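Local coordinates for hypothetical protein PA2201 (Pseudomonas aeruginosa, PDB 2FEF) that is of unknown function but probably acts as an immunity protein that protects the bacterium against a PoNe-type DNase toxin, at residues Ala109-Tyr114 with Glu170-Phe175; Asp50-Ser55 with Trp74-Ala79; Leu181-Ala186 with Ala209-Ala214; Tyr267-Gly272 with Tyr287-Gly292. All coordinates share one frame; numbering follows the deposited sequence.

Interaction 1 of 4, residues Ala109-Tyr114 with Glu170-Phe175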
# COMPACT_ATOMS: atom_id res chain seq x y z
N ALA B 109 -4.79 14.35 16.26
CA ALA B 109 -3.51 13.99 16.90
C ALA B 109 -2.45 13.73 15.84
O ALA B 109 -1.33 14.14 15.99
CB ALA B 109 -3.65 12.77 17.76
N LEU B 110 -2.80 13.02 14.77
CA LEU B 110 -1.80 12.72 13.76
C LEU B 110 -1.33 13.99 13.05
O LEU B 110 -0.14 14.11 12.77
CB LEU B 110 -2.28 11.66 12.76
CG LEU B 110 -2.34 10.23 13.32
CD1 LEU B 110 -3.22 9.41 12.35
CD2 LEU B 110 -0.91 9.63 13.54
N TRP B 111 -2.26 14.91 12.74
CA TRP B 111 -1.85 16.20 12.16
C TRP B 111 -0.90 17.01 13.07
O TRP B 111 0.12 17.55 12.60
CB TRP B 111 -3.08 17.03 11.78
CG TRP B 111 -3.68 16.65 10.44
CD1 TRP B 111 -4.79 15.84 10.22
CD2 TRP B 111 -3.18 17.01 9.15
NE1 TRP B 111 -5.02 15.73 8.87
CE2 TRP B 111 -4.03 16.40 8.19
CE3 TRP B 111 -2.07 17.76 8.70
CZ2 TRP B 111 -3.84 16.58 6.80
CZ3 TRP B 111 -1.89 17.94 7.33
CH2 TRP B 111 -2.76 17.32 6.40
N LEU B 112 -1.23 17.07 14.36
CA LEU B 112 -0.42 17.74 15.37
C LEU B 112 0.95 17.06 15.50
O LEU B 112 1.98 17.75 15.46
CB LEU B 112 -1.14 17.67 16.71
CG LEU B 112 -0.48 18.40 17.87
CD1 LEU B 112 -0.31 19.87 17.50
CD2 LEU B 112 -1.34 18.21 19.11
N ASP B 113 0.97 15.73 15.65
CA ASP B 113 2.26 14.96 15.68
C ASP B 113 3.09 15.17 14.44
O ASP B 113 4.32 15.36 14.52
CB ASP B 113 2.03 13.46 15.93
CG ASP B 113 1.42 13.17 17.35
OD1 ASP B 113 1.43 14.04 18.25
OD2 ASP B 113 0.95 12.06 17.56
N TYR B 114 2.45 15.10 13.27
CA TYR B 114 3.15 15.43 12.04
C TYR B 114 3.84 16.79 12.13
O TYR B 114 5.02 16.91 11.82
CB TYR B 114 2.19 15.36 10.83
CG TYR B 114 2.63 16.10 9.57
CD1 TYR B 114 3.89 15.89 9.00
CD2 TYR B 114 1.74 16.97 8.91
CE1 TYR B 114 4.27 16.59 7.84
CE2 TYR B 114 2.12 17.64 7.75
CZ TYR B 114 3.37 17.45 7.23
OH TYR B 114 3.77 18.10 6.06
N GLU B 170 -2.22 26.83 16.07
CA GLU B 170 -0.83 27.25 16.31
C GLU B 170 0.23 26.38 15.59
O GLU B 170 1.12 26.90 14.90
CB GLU B 170 -0.49 27.31 17.80
CG GLU B 170 1.03 27.58 18.00
CD GLU B 170 1.43 27.74 19.43
OE1 GLU B 170 0.74 27.20 20.30
OE2 GLU B 170 2.46 28.41 19.67
N GLU B 171 0.16 25.07 15.80
CA GLU B 171 1.26 24.18 15.43
C GLU B 171 1.14 23.67 13.99
O GLU B 171 2.16 23.53 13.29
CB GLU B 171 1.34 23.00 16.40
CG GLU B 171 1.46 23.41 17.89
CD GLU B 171 1.94 22.27 18.83
OE1 GLU B 171 1.42 22.15 19.97
OE2 GLU B 171 2.86 21.50 18.45
N VAL B 172 -0.08 23.37 13.57
CA VAL B 172 -0.30 22.79 12.24
C VAL B 172 -0.44 23.90 11.18
O VAL B 172 0.13 23.78 10.07
CB VAL B 172 -1.51 21.81 12.18
CG1 VAL B 172 -1.59 21.10 10.82
CG2 VAL B 172 -1.44 20.76 13.30
N LEU B 173 -1.21 24.95 11.49
CA LEU B 173 -1.46 26.01 10.51
C LEU B 173 -0.53 27.20 10.67
O LEU B 173 -0.49 28.05 9.79
CB LEU B 173 -2.94 26.49 10.55
CG LEU B 173 -4.04 25.45 10.57
CD1 LEU B 173 -5.44 26.14 10.50
CD2 LEU B 173 -3.91 24.43 9.48
N GLN B 174 0.16 27.28 11.82
CA GLN B 174 1.02 28.42 12.19
C GLN B 174 0.25 29.73 12.05
O GLN B 174 0.77 30.73 11.54
CB GLN B 174 2.32 28.43 11.37
CG GLN B 174 3.15 27.16 11.53
CD GLN B 174 4.51 27.23 10.83
OE1 GLN B 174 4.88 28.25 10.23
NE2 GLN B 174 5.25 26.15 10.90
N PHE B 175 -1.02 29.71 12.50
CA PHE B 175 -1.90 30.86 12.47
C PHE B 175 -2.13 31.49 11.10
O PHE B 175 -2.57 32.62 11.01
CB PHE B 175 -1.48 31.92 13.52
CG PHE B 175 -1.95 31.61 14.91
CD1 PHE B 175 -3.26 31.92 15.31
CD2 PHE B 175 -1.10 31.04 15.83
CE1 PHE B 175 -3.68 31.64 16.61
CE2 PHE B 175 -1.52 30.75 17.13
CZ PHE B 175 -2.80 31.04 17.51
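Trp111 meets Val172 on two levels, through its backbone carbonyl and through its indole. Val172 CG2 lies 3.6 Å from Trp111 O, while CG1 of the same valine comes within 4.0 Å of Trp111 CE3, on the six-membered part of the indole. The two side chains cross at roughly a right angle; one methyl of the forked valine lies against the Trp111 carbonyl and the other meets the ring obliquely at CE3. On the pyrrole side of the indole, Trp111 NE1 is hydrogen-bonded to Ser84 OG of helix 66-93, and the ring also meets Phe148.

In this all-helical chain the contact joins the long helix 97-127 of the N-terminal domain to the last turn of the short helix 165-172, which widens into a pi-type turn at 170-172; soon afterwards Gln174 leaves helical geometry with positive phi.

One residue further on, Leu112 is the closest backbone neighbour of Val172, with CA atoms 5.9 Å apart, and Leu112 CA touches Val172 CG2 at 3.8 Å. With CG anti to the backbone N (chi1 -176°), the leucine carries CD1 to Glu171, where it rests 3.5 Å from Glu171 CD and also touches Glu171 CB at 3.7 Å. The methyl thus packs along the glutamate from its first carbon to its carboxylate. Glu171 itself is partly exposed, and its OE2 turns to a partner beyond the two segments, forming a salt bridge with Arg116, one helical turn beyond Leu112.

Interaction 2 of 4, residues Asp50-Ser55 with Trp74-Ala79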
# COMPACT_ATOMS: atom_id res chain seq x y z
N ASP B 50 -2.72 0.98 8.98
CA ASP B 50 -2.14 -0.13 9.72
C ASP B 50 -0.65 -0.32 9.33
O ASP B 50 0.23 -0.53 10.19
CB ASP B 50 -2.92 -1.43 9.48
CG ASP B 50 -2.60 -2.50 10.50
OD1 ASP B 50 -1.45 -3.00 10.52
OD2 ASP B 50 -3.51 -2.87 11.25
N ARG B 51 -0.38 -0.24 8.03
CA ARG B 51 0.98 -0.34 7.47
C ARG B 51 1.88 0.73 8.09
O ARG B 51 3.01 0.48 8.55
CB ARG B 51 0.89 -0.17 5.93
CG ARG B 51 2.23 -0.18 5.17
CD ARG B 51 2.10 -0.86 3.80
NE ARG B 51 1.11 -1.95 3.87
CZ ARG B 51 1.37 -3.20 4.24
NH1 ARG B 51 2.60 -3.58 4.52
NH2 ARG B 51 0.39 -4.09 4.30
N PHE B 52 1.37 1.96 8.08
CA PHE B 52 2.06 3.09 8.71
C PHE B 52 2.37 2.82 10.20
O PHE B 52 3.49 3.04 10.67
CB PHE B 52 1.22 4.37 8.60
CG PHE B 52 1.82 5.56 9.34
CD1 PHE B 52 3.06 6.09 8.94
CD2 PHE B 52 1.15 6.14 10.42
CE1 PHE B 52 3.61 7.19 9.62
CE2 PHE B 52 1.68 7.24 11.08
CZ PHE B 52 2.91 7.76 10.70
N SER B 53 1.38 2.31 10.91
CA SER B 53 1.54 1.98 12.35
C SER B 53 2.61 0.92 12.62
O SER B 53 3.18 0.82 13.75
CB SER B 53 0.16 1.58 12.95
OG SER B 53 -0.10 0.18 12.74
N ARG B 54 2.90 0.09 11.62
CA ARG B 54 3.91 -0.96 11.78
C ARG B 54 5.26 -0.54 11.23
O ARG B 54 6.24 -1.27 11.41
CB ARG B 54 3.46 -2.27 11.13
CG ARG B 54 2.13 -2.83 11.69
CD ARG B 54 2.27 -3.16 13.20
NE ARG B 54 3.28 -4.21 13.41
CZ ARG B 54 3.67 -4.65 14.61
NH1 ARG B 54 3.13 -4.15 15.70
NH2 ARG B 54 4.60 -5.60 14.71
N SER B 55 5.32 0.63 10.57
CA SER B 55 6.59 1.15 10.00
C SER B 55 7.60 1.59 11.06
O SER B 55 7.23 1.98 12.15
CB SER B 55 6.30 2.29 8.99
OG SER B 55 5.82 3.46 9.66
N TRP B 74 7.35 13.66 6.44
CA TRP B 74 6.45 13.61 5.28
C TRP B 74 5.57 12.35 5.29
O TRP B 74 4.41 12.41 4.89
CB TRP B 74 7.21 13.78 3.97
CG TRP B 74 7.89 15.16 3.83
CD1 TRP B 74 7.40 16.37 4.28
CD2 TRP B 74 9.13 15.45 3.17
NE1 TRP B 74 8.29 17.38 3.95
CE2 TRP B 74 9.35 16.84 3.29
CE3 TRP B 74 10.07 14.67 2.51
CZ2 TRP B 74 10.48 17.48 2.75
CZ3 TRP B 74 11.23 15.30 1.97
CH2 TRP B 74 11.42 16.69 2.10
N ALA B 75 6.12 11.23 5.77
CA ALA B 75 5.35 9.97 5.87
C ALA B 75 4.21 10.14 6.90
O ALA B 75 3.05 9.74 6.68
CB ALA B 75 6.28 8.81 6.25
N TRP B 76 4.51 10.80 8.00
CA TRP B 76 3.49 11.11 8.99
C TRP B 76 2.43 12.03 8.43
O TRP B 76 1.28 11.88 8.75
CB TRP B 76 4.11 11.76 10.24
CG TRP B 76 4.75 10.79 11.22
CD1 TRP B 76 5.92 10.08 11.05
CD2 TRP B 76 4.28 10.48 12.53
NE1 TRP B 76 6.18 9.33 12.18
CE2 TRP B 76 5.18 9.55 13.10
CE3 TRP B 76 3.14 10.87 13.27
CZ2 TRP B 76 5.03 9.03 14.41
CZ3 TRP B 76 2.98 10.35 14.57
CH2 TRP B 76 3.91 9.42 15.12
N GLY B 77 2.85 13.03 7.66
CA GLY B 77 1.89 13.93 7.03
C GLY B 77 0.94 13.19 6.09
O GLY B 77 -0.24 13.47 6.06
N GLN B 78 1.47 12.22 5.35
CA GLN B 78 0.60 11.39 4.49
C GLN B 78 -0.36 10.57 5.33
O GLN B 78 -1.53 10.44 4.96
CB GLN B 78 1.40 10.51 3.54
CG GLN B 78 0.43 9.84 2.46
CD GLN B 78 1.13 9.42 1.19
OE1 GLN B 78 2.40 9.36 1.11
NE2 GLN B 78 0.33 9.14 0.17
N ALA B 79 0.11 10.00 6.43
CA ALA B 79 -0.79 9.29 7.33
C ALA B 79 -1.91 10.17 7.89
O ALA B 79 -3.06 9.73 8.02
CB ALA B 79 0.01 8.69 8.51
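Phe52 lays one face of its ring over the methyl of Ala79 and drives its far edge into the face of Trp76. Ala79 CB stands 3.5 Å from the centroid of the Phe52 ring and close to the ring normal, a close CH-pi contact; the methyl is displaced toward the rim, nearest CD2 and CE2. On the tryptophan side the contact is T-shaped: Phe52 CZ points at the indole, 3.6 Å from both Trp76 CG and Trp76 CD2, with the phenyl plane at 89° to the five-membered ring. Phe52 reaches both partners because CG is anti to the backbone N (chi1 175°), which sends the ring outward from helix 35-54 across to helix 66-93.

The short helical segments 50-54 and 74-79 run roughly antiparallel, with 150° between their directions and their axes 10.8 Å apart at closest approach. That spacing is bridged by one large ring set against a small alanine, within the N-terminal helical domain. Tyr58 meets both Phe52 and Trp76, adding a third aromatic ring to the cluster.

Where helix 35-54 ends, Phe52 O accepts from Ser55 N and from Ser55 OG, the hydroxyl lying 2.6 Å away in the carbonyl plane on a lone pair; Ser55 is also the N-cap of the next helix. Close by, Arg54 forms a salt bridge with Glu81 of a second subunit.

The indole N-H is engaged elsewhere, Trp76 NE1 bonding to Gly57 O. Between the segments the attraction is probably largely dispersive, with a quadrupolar part: slightly positive ring and methyl hydrogens face electron-rich pi clouds.

Interaction 3 of 4, residues Leu181-Ala186 with Ala209-Ala214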
# COMPACT_ATOMS: atom_id res chain seq x y z
N LEU B 181 -11.79 30.31 8.39
CA LEU B 181 -11.10 29.53 9.43
C LEU B 181 -11.10 30.29 10.76
O LEU B 181 -11.26 29.67 11.83
CB LEU B 181 -9.66 29.15 9.01
CG LEU B 181 -9.50 28.20 7.82
CD1 LEU B 181 -8.00 27.96 7.46
CD2 LEU B 181 -10.32 26.87 8.00
N ASP B 182 -10.93 31.62 10.70
CA ASP B 182 -11.04 32.44 11.91
C ASP B 182 -12.44 32.39 12.57
O ASP B 182 -12.53 32.25 13.80
CB ASP B 182 -10.64 33.90 11.66
CG ASP B 182 -9.12 34.08 11.52
OD1 ASP B 182 -8.36 33.12 11.76
OD2 ASP B 182 -8.70 35.21 11.17
N TYR B 183 -13.51 32.47 11.78
CA TYR B 183 -14.87 32.25 12.30
C TYR B 183 -15.06 30.87 12.92
O TYR B 183 -15.64 30.76 13.99
CB TYR B 183 -15.94 32.51 11.23
CG TYR B 183 -16.34 33.96 11.18
CD1 TYR B 183 -15.51 34.91 10.62
CD2 TYR B 183 -17.58 34.38 11.68
CE1 TYR B 183 -15.88 36.26 10.56
CE2 TYR B 183 -17.96 35.72 11.63
CZ TYR B 183 -17.09 36.66 11.07
OH TYR B 183 -17.43 37.99 11.01
N LEU B 184 -14.57 29.83 12.24
CA LEU B 184 -14.69 28.46 12.76
C LEU B 184 -13.94 28.26 14.08
O LEU B 184 -14.42 27.54 14.95
CB LEU B 184 -14.25 27.42 11.73
CG LEU B 184 -15.15 27.35 10.48
CD1 LEU B 184 -14.61 26.34 9.48
CD2 LEU B 184 -16.61 27.02 10.89
N GLY B 185 -12.77 28.86 14.21
CA GLY B 185 -11.99 28.72 15.44
C GLY B 185 -12.14 29.79 16.49
O GLY B 185 -11.49 29.72 17.54
N ALA B 186 -13.01 30.77 16.22
CA ALA B 186 -13.13 31.97 17.05
C ALA B 186 -13.38 31.68 18.52
O ALA B 186 -12.67 32.20 19.39
CB ALA B 186 -14.20 32.91 16.49
N ALA B 209 -21.53 38.03 2.31
CA ALA B 209 -22.78 38.61 2.80
C ALA B 209 -23.07 38.19 4.24
O ALA B 209 -23.45 39.02 5.07
CB ALA B 209 -23.95 38.24 1.90
N PHE B 210 -22.88 36.90 4.52
CA PHE B 210 -23.15 36.36 5.85
C PHE B 210 -22.20 36.96 6.91
O PHE B 210 -22.62 37.32 8.02
CB PHE B 210 -23.06 34.83 5.83
CG PHE B 210 -23.03 34.21 7.20
CD1 PHE B 210 -24.20 33.98 7.90
CD2 PHE B 210 -21.82 33.87 7.80
CE1 PHE B 210 -24.17 33.42 9.16
CE2 PHE B 210 -21.79 33.31 9.07
CZ PHE B 210 -22.97 33.08 9.74
N PHE B 211 -20.92 37.07 6.56
CA PHE B 211 -19.93 37.57 7.50
C PHE B 211 -20.10 39.07 7.81
O PHE B 211 -19.93 39.50 8.96
CB PHE B 211 -18.53 37.31 6.96
CG PHE B 211 -18.11 35.86 7.02
CD1 PHE B 211 -17.37 35.31 5.97
CD2 PHE B 211 -18.43 35.06 8.11
CE1 PHE B 211 -16.95 33.98 6.01
CE2 PHE B 211 -18.04 33.72 8.16
CZ PHE B 211 -17.30 33.18 7.11
N GLU B 212 -20.44 39.84 6.78
CA GLU B 212 -20.40 41.31 6.84
C GLU B 212 -21.76 41.95 7.10
O GLU B 212 -21.86 42.95 7.82
CB GLU B 212 -19.80 41.87 5.55
CG GLU B 212 -18.34 41.46 5.31
CD GLU B 212 -17.74 42.08 4.06
OE1 GLU B 212 -18.46 42.78 3.31
OE2 GLU B 212 -16.53 41.88 3.82
N GLU B 213 -22.81 41.38 6.50
CA GLU B 213 -24.16 41.96 6.56
C GLU B 213 -25.14 41.12 7.40
O GLU B 213 -26.26 41.57 7.66
CB GLU B 213 -24.72 42.14 5.13
CG GLU B 213 -23.84 42.93 4.16
N ALA B 214 -24.72 39.91 7.79
CA ALA B 214 -25.59 38.92 8.46
C ALA B 214 -25.69 39.06 9.99
O ALA B 214 -24.69 39.27 10.68
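Tyr183 and Phe211 account for nearly all of the surface buried here, in almost equal shares, and the contact is in essence one ring laid aslant on another. Phe211 contributes the CD2–CE2 side of its phenyl group. Its CD2 sits over the centre of the tyrosine ring, 3.4 Å above the plane, while CE2 reaches back toward the root of the ring, 3.5 Å from Tyr183 CG. The planes are inclined by 36° with centroids 4.2 Å apart, an oblique geometry between the stacked and the T-shaped extremes.

The two side chains run in opposite senses and slide past each other, which lets them bridge backbones whose nearest CA atoms, those of Tyr183 and Phe211, are 8.8 Å apart. For Phe211, a chi1 of -72° places CG beside the backbone N and brings the ring across to the tyrosine. At the other end of the overlap, Tyr183 OH comes to 3.6 Å from Phe211 O, near the helix backbone.

Beyond this pair, the flank of Phe211 also rests on Arg179 and Leu180, and a salt bridge from Glu212 to Arg179 again ties helix 208-213 to helix 179-189. Both helices belong to the part of the chain that resembles the C-terminal region of PoNe immunity proteins. Helix 258-267 packs beside them, with Tyr267 touching Tyr183, while Leu184 turns into the interior between helices 258-267 and 146-158.

Interaction 4 of 4, residues Tyr267-Gly272 with Tyr287-Gly292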
# COMPACT_ATOMS: atom_id res chain seq x y z
N TYR B 267 -23.26 29.49 16.05
CA TYR B 267 -24.26 30.57 16.17
C TYR B 267 -25.54 30.20 16.90
O TYR B 267 -26.22 31.08 17.41
CB TYR B 267 -24.64 31.14 14.81
CG TYR B 267 -23.66 32.13 14.27
CD1 TYR B 267 -22.48 31.72 13.68
CD2 TYR B 267 -23.91 33.50 14.34
CE1 TYR B 267 -21.57 32.63 13.18
CE2 TYR B 267 -22.99 34.43 13.84
CZ TYR B 267 -21.84 33.98 13.24
OH TYR B 267 -20.92 34.89 12.74
N GLY B 268 -25.87 28.91 16.97
CA GLY B 268 -27.01 28.48 17.80
C GLY B 268 -28.39 28.75 17.23
O GLY B 268 -29.41 28.56 17.89
N TRP B 269 -28.42 29.18 15.97
CA TRP B 269 -29.67 29.56 15.35
C TRP B 269 -30.57 28.37 14.97
O TRP B 269 -30.12 27.22 14.97
CB TRP B 269 -29.38 30.40 14.11
CG TRP B 269 -28.52 29.73 13.08
CD1 TRP B 269 -28.43 28.38 12.79
CD2 TRP B 269 -27.68 30.39 12.15
NE1 TRP B 269 -27.58 28.18 11.75
CE2 TRP B 269 -27.09 29.39 11.34
CE3 TRP B 269 -27.34 31.73 11.95
CZ2 TRP B 269 -26.19 29.69 10.34
CZ3 TRP B 269 -26.46 32.04 10.95
CH2 TRP B 269 -25.88 31.02 10.15
N ASP B 270 -31.83 28.68 14.66
CA ASP B 270 -32.77 27.69 14.12
C ASP B 270 -32.40 27.40 12.68
O ASP B 270 -32.60 28.24 11.81
CB ASP B 270 -34.21 28.21 14.23
CG ASP B 270 -35.25 27.18 13.80
OD1 ASP B 270 -34.89 26.15 13.21
OD2 ASP B 270 -36.44 27.42 14.04
N ASP B 271 -31.82 26.22 12.45
CA ASP B 271 -31.21 25.88 11.17
C ASP B 271 -32.18 25.12 10.28
O ASP B 271 -31.77 24.51 9.32
CB ASP B 271 -29.90 25.10 11.36
CG ASP B 271 -30.12 23.74 12.00
OD1 ASP B 271 -31.31 23.38 12.28
OD2 ASP B 271 -29.12 23.01 12.15
N GLY B 272 -33.47 25.16 10.60
CA GLY B 272 -34.44 24.35 9.88
C GLY B 272 -34.39 24.51 8.36
O GLY B 272 -34.46 23.53 7.62
N TYR B 287 -25.84 16.49 17.53
CA TYR B 287 -24.86 15.78 18.35
C TYR B 287 -23.98 16.75 19.14
O TYR B 287 -23.84 16.60 20.36
CB TYR B 287 -23.96 14.87 17.48
CG TYR B 287 -22.80 14.27 18.21
CD1 TYR B 287 -22.98 13.20 19.08
CD2 TYR B 287 -21.51 14.79 18.06
CE1 TYR B 287 -21.92 12.64 19.77
CE2 TYR B 287 -20.44 14.22 18.75
CZ TYR B 287 -20.66 13.17 19.62
OH TYR B 287 -19.60 12.60 20.30
N ALA B 288 -23.37 17.71 18.44
CA ALA B 288 -22.49 18.69 19.07
C ALA B 288 -23.25 19.53 20.13
O ALA B 288 -22.72 19.76 21.23
CB ALA B 288 -21.88 19.60 18.00
N ARG B 289 -24.48 19.95 19.82
CA ARG B 289 -25.27 20.75 20.75
C ARG B 289 -25.59 19.93 21.99
O ARG B 289 -25.36 20.41 23.11
CB ARG B 289 -26.55 21.28 20.10
CG ARG B 289 -26.29 22.35 19.04
CD ARG B 289 -27.56 22.76 18.33
NE ARG B 289 -27.36 23.97 17.54
CZ ARG B 289 -28.25 24.48 16.70
NH1 ARG B 289 -29.44 23.90 16.55
NH2 ARG B 289 -27.98 25.58 16.02
N ALA B 290 -26.07 18.70 21.81
CA ALA B 290 -26.40 17.81 22.94
C ALA B 290 -25.19 17.50 23.82
O ALA B 290 -25.28 17.54 25.05
CB ALA B 290 -27.04 16.52 22.44
N ARG B 291 -24.05 17.22 23.18
CA ARG B 291 -22.83 16.88 23.91
C ARG B 291 -22.28 18.08 24.67
O ARG B 291 -21.80 17.93 25.79
CB ARG B 291 -21.75 16.28 22.99
CG ARG B 291 -20.76 15.36 23.71
CD ARG B 291 -19.72 14.81 22.79
NE ARG B 291 -18.79 13.87 23.43
CZ ARG B 291 -17.74 14.23 24.17
NH1 ARG B 291 -16.93 13.30 24.68
NH2 ARG B 291 -17.48 15.52 24.37
N GLY B 292 -22.34 19.26 24.03
CA GLY B 292 -21.92 20.51 24.66
C GLY B 292 -22.81 20.80 25.86
O GLY B 292 -22.31 21.13 26.94
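Arg289 reaches from helix 282-292 to the loop that follows helix 258-267, and its last nitrogen makes the decisive contact. From CB, directed at the loop, CG leaves beside the backbone N (chi1 -69°) and the chain runs extended through CD to NE, a straight spacer across the 8.5 Å between the CA atoms of Arg289 and Gly268. CZ and NH1 each lie 3.7 Å from Trp269 O, and NH2 closes to 2.9 Å from that oxygen, donating a hydrogen bond at 151° to a lone pair in the carbonyl plane. NH2 also packs 3.4 Å from Gly268 C and bonds to Gly264 O in helix 258-267. NH1 comes to 4.5 Å from Asp271 OD2, which sits well out of the guanidinium plane.

Gly268 leaves the helix with positive phi. Further along, Asp270 OD1 accepts from Gly272 N in an Asx turn that leads into helix 272-275.

Bonded to carbonyls of both helix and loop, the arginine acts as a clamp on the helix exit. Asp271, whose OD2 is hydrogen-bonded to Tyr280 OH and whose OD1 is salt-bridged to Arg275, lies near Arg289 by charge alone, which probably adds a modest electrostatic pull.

How the interactions relate
Read from the N terminus, the four contacts follow in series, with none nested or crossed. Interaction 2 comes first, closing an 18-residue connection between helices 35-54 and 66-93. Interaction 1 then bridges 55 residues, bringing helix 165-172 back to helix 97-127. These two touch directly: Asp113 CB lies 3.5 Å from Trp76 CZ3, so the packing of helix 66-93 on helix 97-127 links them. Interactions 3 and 4 close shorter loops of 22 and 14 residues and meet in a shared aromatic cluster, with Phe210 packed against Tyr267 and Trp269. Interaction 3 lies across the chain's centre from interaction 2, their centres about 35 Å apart, while the succession of helices 165-172 and 179-189 leads from interaction 1 to interaction 3.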